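Local structure of axin interactor, dorsalization associated protein (Danio rerio, 2QZQ) at residues L25-A28 with G29-D33. The protein acts as a ventralizing factor in the embryo, binding axin and disrupting its homodimerization so that axin-mediated JNK activation is inhibited. Numbering follows the deposited sequence.
Sequences LKDA and GQCID
Two backbone hydrogen bonds join Asp27 and Ala28 to the residues three further on. Gln30 N donates to Asp27 O at 3.0 Å. Cys31 N donates to Ala28 O, also at 3.0 Å. The preceding bond, from Ala28 N to Leu25 O at 3.1 Å, closes a type I beta turn. The beta turn leads into a short 3-10 turn, in which Asp27 O and Ala28 O accept the next two bonds. Cys31 SG lies beside its own backbone N (chi1 -60°), and this places it 3.5 Å from Asp27 O. The turn lies in the loop between strands 15-24 and 34-41 of the C-terminal C2 domain, within a region probably involved in axin binding.

A water bridges the two polar side chains. It donates to Asp27 OD2 at 2.9 Å and to Gln30 OE1 at 2.7 Å. Asp27 CG lies between its backbone N and carbonyl carbon (chi1 52°), which brings the carboxylate to the side of the turn where the water and the Gln30 amide are. Asp27 OD2 also forms a salt bridge with Lys103 of strand 99-109. Gln30 is extended beyond CG, and its OE1 stands 3.8 Å from Asp27 CB.

The apolar contact is on buried side chains. Leu25 CD1 approaches Cys31 SG loosely, at 4.5 Å. Both Leu25 and Cys31 pack on Phe90 of strand 85-94.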
ATOM      1  N   LEU A  25       2.460  -3.271  13.293  1.00 15.75           N
ATOM      2  CA  LEU A  25       1.214  -3.919  13.697  1.00 15.48           C
ATOM      3  C   LEU A  25       1.418  -4.493  15.102  1.00 16.78           C
ATOM      4  O   LEU A  25       2.491  -5.011  15.423  1.00 15.87           O
ATOM      5  CB  LEU A  25       0.834  -5.030  12.697  1.00 15.89           C
ATOM      6  CG  LEU A  25       0.547  -4.674  11.226  1.00 14.80           C
ATOM      7  CD1 LEU A  25       0.564  -5.927  10.307  1.00 15.48           C
ATOM      8  CD2 LEU A  25      -0.771  -3.960  11.060  1.00 13.80           C
ATOM      9  N   LYS A  26       0.415  -4.376  15.964  1.00 17.11           N
ATOM     10  CA  LYS A  26       0.577  -4.844  17.342  1.00 20.00           C
ATOM     11  C   LYS A  26       0.945  -6.337  17.347  1.00 19.28           C
ATOM     12  O   LYS A  26       1.677  -6.802  18.196  1.00 19.03           O
ATOM     13  CB  LYS A  26      -0.718  -4.631  18.142  1.00 20.76           C
ATOM     14  CG  LYS A  26      -0.957  -3.196  18.602  1.00 26.88           C
ATOM     15  CD  LYS A  26      -2.437  -2.770  18.464  1.00 32.54           C
ATOM     16  CE  LYS A  26      -3.257  -2.967  19.733  1.00 35.95           C
ATOM     17  NZ  LYS A  26      -4.286  -1.856  19.854  1.00 35.70           N
ATOM     18  N   ASP A  27       0.443  -7.053  16.360  1.00 19.13           N
ATOM     19  CA  ASP A  27       0.604  -8.507  16.277  1.00 18.66           C
ATOM     20  C   ASP A  27       1.386  -8.861  15.008  1.00 17.91           C
ATOM     21  O   ASP A  27       1.192  -9.936  14.455  1.00 16.86           O
ATOM     22  CB  ASP A  27      -0.773  -9.194  16.299  1.00 19.01           C
ATOM     23  CG  ASP A  27      -1.740  -8.623  15.264  1.00 21.68           C
ATOM     24  OD1 ASP A  27      -1.370  -7.659  14.540  1.00 22.37           O
ATOM     25  OD2 ASP A  27      -2.877  -9.136  15.173  1.00 21.85           O
ATOM     26  N   ALA A  28       2.296  -7.968  14.568  1.00 16.78           N
ATOM     27  CA  ALA A  28       3.042  -8.169  13.303  1.00 16.50           C
ATOM     28  C   ALA A  28       3.672  -9.563  13.202  1.00 16.47           C
ATOM     29  O   ALA A  28       3.475 -10.268  12.221  1.00 16.04           O
ATOM     30  CB  ALA A  28       4.140  -7.097  13.126  1.00 16.57           C
ATOM     31  N   GLY A  29       4.427  -9.943  14.230  1.00 16.30           N
ATOM     32  CA  GLY A  29       5.171 -11.211  14.244  1.00 17.01           C
ATOM     33  C   GLY A  29       4.315 -12.486  14.190  1.00 17.33           C
ATOM     34  O   GLY A  29       4.829 -13.561  13.860  1.00 17.27           O
ATOM     35  N   GLN A  30       3.037 -12.363  14.523  1.00 17.54           N
ATOM     36  CA  GLN A  30       2.074 -13.473  14.438  1.00 18.20           C
ATOM     37  C   GLN A  30       1.541 -13.717  13.036  1.00 18.74           C
ATOM     38  O   GLN A  30       0.959 -14.802  12.760  1.00 19.38           O
ATOM     39  CB  GLN A  30       0.871 -13.205  15.347  1.00 17.88           C
ATOM     40  CG  GLN A  30       1.226 -12.933  16.805  1.00 17.62           C
ATOM     41  CD  GLN A  30       0.050 -13.116  17.734  1.00 19.19           C
ATOM     42  OE1 GLN A  30      -1.108 -12.839  17.373  1.00 19.13           O
ATOM     43  NE2 GLN A  30       0.334 -13.594  18.952  1.00 20.14           N
ATOM     44  N   CYS A  31       1.656 -12.699  12.175  1.00 17.86           N
ATOM     45  CA  CYS A  31       1.051 -12.734  10.862  1.00 18.19           C
ATOM     46  C   CYS A  31       1.861 -13.639   9.958  1.00 17.73           C
ATOM     47  O   CYS A  31       3.074 -13.476   9.811  1.00 17.51           O
ATOM     48  CB  CYS A  31       0.895 -11.311  10.244  1.00 17.25           C
ATOM     49  SG  CYS A  31      -0.146 -10.228  11.234  1.00 19.53           S
ATOM     50  N   ILE A  32       1.168 -14.622   9.394  1.00 17.24           N
ATOM     51  CA  ILE A  32       1.778 -15.661   8.568  1.00 16.76           C
ATOM     52  C   ILE A  32       1.735 -15.303   7.081  1.00 17.12           C
ATOM     53  O   ILE A  32       0.681 -14.931   6.548  1.00 17.82           O
ATOM     54  CB  ILE A  32       1.059 -17.054   8.796  1.00 17.19           C
ATOM     55  CG1 ILE A  32       1.019 -17.420  10.298  1.00 16.09           C
ATOM     56  CG2 ILE A  32       1.723 -18.129   7.948  1.00 15.89           C
ATOM     57  CD1 ILE A  32       2.395 -17.456  10.994  1.00 20.67           C
ATOM     58  N   ASP A  33       2.892 -15.398   6.429  1.00 16.24           N
ATOM     59  CA  ASP A  33       3.036 -15.140   4.985  1.00 16.97           C
ATOM     60  C   ASP A  33       2.444 -13.778   4.614  1.00 17.09           C
ATOM     61  O   ASP A  33       1.583 -13.673   3.733  1.00 16.87           O
ATOM     62  CB  ASP A  33       2.395 -16.255   4.156  1.00 17.64           C
ATOM     63  CG  ASP A  33       3.108 -17.595   4.334  1.00 18.28           C
ATOM     64  OD1 ASP A  33       4.252 -17.606   4.807  1.00 20.25           O
ATOM     65  OD2 ASP A  33       2.502 -18.621   3.990  1.00 24.93           O
TER
HETATM   66  O   HOH W   1      -2.533 -12.040  15.230  1.00 29.61           O